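PDB 4GOQ: DUF1491 domain-containing protein from Caulobacter crescentus, which is of unknown function but belongs to the DUF1491 family, folding as a single small alpha/beta domain built round a mixed sheet. Local coordinates for residues Gly35-Val39 / Leu51-Ala55. Sequence-based numbering, arbitrary orientation.
Sequences GAVLV and LFSEA
Val39 and Phe52 face each other as an antiparallel hydrogen-bonded pair: Val39 N donates to Phe52 O at 2.9 Å, nearly straight and in the carbonyl plane, and Phe52 N returns a bond of 2.8 Å to Val39 O. Toward Gly35 the strands diverge, and the direct exchange between backbones gives way to a side chain and two waters. One water donates to Val37 O and accepts from Glu54 N (2.9 Å), bridging the widened gap. The carboxylate of Glu54 then takes the place of a backbone acceptor, its OE2 lying 2.8 Å from Val37 N. That N-H arrives almost along the C-O axis but the bond is bent, 138° at the hydrogen. With CG anti to the carbonyl carbon (chi1 -59°) and the chain extended beyond it, Glu54 reaches across to the start of the neighbouring strand. A second water, hydrogen-bonded to both Gly35 O and Glu54 OE2, links the carboxylate to the segment leading into that strand. OE1 forms a salt bridge with Arg62; an arginine at one oxygen and a backbone N-H at the other would be expected to favour the charged form.

Apolar contacts occupy both faces of the sheet here. On one face Leu38 CD2 rests against Ser53 CB at 3.5 Å, near helix 74-86; on the other, Val39 and Phe52 meet through their CB atoms, 4.4 Å apart, with Val39 packing on Leu13 of helix 6-19 and the Phe52 ring edge-to-face with His102. The whole is a beta hairpin, strands 37-43 and 48-56, within the mixed five-stranded sheet, its splayed open end bridged by water and a glutamate.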
ATOM      1  N   GLY A  35       0.544 -10.538  -8.279  1.00 26.18           N
ATOM      2  CA  GLY A  35       1.382  -9.359  -8.118  1.00 24.46           C
ATOM      3  C   GLY A  35       1.470  -8.880  -6.680  1.00 28.71           C
ATOM      4  O   GLY A  35       0.473  -8.890  -5.937  1.00 27.16           O
ATOM      5  N   ALA A  36       2.676  -8.450  -6.276  1.00 25.95           N
ATOM      6  CA  ALA A  36       2.898  -7.847  -4.959  1.00 25.67           C
ATOM      7  C   ALA A  36       2.194  -6.495  -4.898  1.00 28.81           C
ATOM      8  O   ALA A  36       1.836  -5.954  -5.937  1.00 28.27           O
ATOM      9  CB  ALA A  36       4.379  -7.663  -4.730  1.00 27.25           C
ATOM     10  N   VAL A  37       2.035  -5.920  -3.704  1.00 26.14           N
ATOM     11  CA  VAL A  37       1.352  -4.635  -3.529  1.00 24.52           C
ATOM     12  C   VAL A  37       2.171  -3.683  -2.649  1.00 28.34           C
ATOM     13  O   VAL A  37       2.709  -4.099  -1.625  1.00 28.36           O
ATOM     14  CB  VAL A  37      -0.077  -4.802  -2.910  1.00 27.95           C
ATOM     15  CG1 VAL A  37      -0.793  -3.453  -2.790  1.00 28.15           C
ATOM     16  CG2 VAL A  37      -0.948  -5.780  -3.710  1.00 27.60           C
ATOM     17  N   LEU A  38       2.254  -2.404  -3.076  1.00 25.56           N
ATOM     18  CA  LEU A  38       2.777  -1.290  -2.298  1.00 24.77           C
ATOM     19  C   LEU A  38       1.599  -0.424  -1.945  1.00 26.24           C
ATOM     20  O   LEU A  38       0.840  -0.064  -2.831  1.00 26.80           O
ATOM     21  CB  LEU A  38       3.812  -0.426  -3.061  1.00 26.70           C
ATOM     22  CG  LEU A  38       5.231  -0.911  -3.251  1.00 33.83           C
ATOM     23  CD1 LEU A  38       6.083   0.232  -3.838  1.00 32.43           C
ATOM     24  CD2 LEU A  38       5.863  -1.396  -1.925  1.00 38.48           C
ATOM     25  N   VAL A  39       1.458  -0.040  -0.680  1.00 23.78           N
ATOM     26  CA  VAL A  39       0.378   0.853  -0.276  1.00 23.17           C
ATOM     27  C   VAL A  39       0.990   2.145   0.245  1.00 25.83           C
ATOM     28  O   VAL A  39       1.779   2.104   1.181  1.00 25.69           O
ATOM     29  CB  VAL A  39      -0.572   0.214   0.776  1.00 25.62           C
ATOM     30  CG1 VAL A  39      -1.654   1.205   1.223  1.00 25.66           C
ATOM     31  CG2 VAL A  39      -1.193  -1.069   0.245  1.00 25.11           C
ATOM     32  N   LEU A  51       4.676   4.376   3.494  1.00 23.99           N
ATOM     33  CA  LEU A  51       4.657   3.388   2.411  1.00 24.81           C
ATOM     34  C   LEU A  51       4.774   2.003   3.055  1.00 27.95           C
ATOM     35  O   LEU A  51       5.619   1.798   3.936  1.00 27.09           O
ATOM     36  CB  LEU A  51       5.802   3.684   1.438  1.00 25.65           C
ATOM     37  CG  LEU A  51       5.750   3.076   0.049  1.00 32.50           C
ATOM     38  CD1 LEU A  51       4.546   3.600  -0.745  1.00 33.50           C
ATOM     39  CD2 LEU A  51       7.007   3.466  -0.721  1.00 36.40           C
ATOM     40  N   PHE A  52       3.863   1.089   2.681  1.00 23.70           N
ATOM     41  CA  PHE A  52       3.810  -0.258   3.227  1.00 23.64           C
ATOM     42  C   PHE A  52       4.036  -1.284   2.113  1.00 27.71           C
ATOM     43  O   PHE A  52       3.453  -1.150   1.032  1.00 28.07           O
ATOM     44  CB  PHE A  52       2.438  -0.508   3.931  1.00 24.73           C
ATOM     45  CG  PHE A  52       2.150   0.420   5.094  1.00 26.15           C
ATOM     46  CD1 PHE A  52       2.707   0.184   6.347  1.00 28.82           C
ATOM     47  CD2 PHE A  52       1.314   1.519   4.940  1.00 26.97           C
ATOM     48  CE1 PHE A  52       2.438   1.034   7.423  1.00 30.38           C
ATOM     49  CE2 PHE A  52       1.031   2.357   6.021  1.00 28.89           C
ATOM     50  CZ  PHE A  52       1.607   2.121   7.251  1.00 27.97           C
ATOM     51  N   SER A  53       4.909  -2.271   2.369  1.00 24.46           N
ATOM     52  CA  SER A  53       5.178  -3.413   1.486  1.00 23.53           C
ATOM     53  C   SER A  53       4.943  -4.717   2.264  1.00 28.14           C
ATOM     54  O   SER A  53       4.911  -4.735   3.498  1.00 26.53           O
ATOM     55  CB  SER A  53       6.578  -3.377   0.879  1.00 26.03           C
ATOM     56  OG  SER A  53       7.575  -3.548   1.876  1.00 34.41           O
ATOM     57  N   GLU A  54       4.755  -5.803   1.530  1.00 29.55           N
ATOM     58  CA  GLU A  54       4.434  -7.108   2.106  1.00 30.99           C
ATOM     59  C   GLU A  54       5.629  -7.823   2.696  1.00 35.60           C
ATOM     60  O   GLU A  54       6.710  -7.822   2.125  1.00 36.33           O
ATOM     61  CB  GLU A  54       3.813  -7.997   1.035  1.00 32.79           C
ATOM     62  CG  GLU A  54       2.552  -7.434   0.420  1.00 39.28           C
ATOM     63  CD  GLU A  54       1.930  -8.321  -0.641  1.00 57.69           C
ATOM     64  OE1 GLU A  54       1.408  -9.407  -0.305  1.00 62.93           O
ATOM     65  OE2 GLU A  54       1.966  -7.926  -1.821  1.00 53.41           O
ATOM     66  N   ALA A  55       5.421  -8.467   3.830  1.00 33.48           N
ATOM     67  CA  ALA A  55       6.416  -9.300   4.491  1.00 34.69           C
ATOM     68  C   ALA A  55       5.725 -10.518   5.086  1.00 40.97           C
ATOM     69  O   ALA A  55       4.491 -10.576   5.095  1.00 39.53           O
ATOM     70  CB  ALA A  55       7.159  -8.523   5.565  1.00 35.66           C
TER
HETATM   71  O   HOH W   1       0.180  -9.789  -3.344  1.00 40.16           O
HETATM   72  O   HOH W   2       4.808  -5.841  -1.398  1.00 32.86           O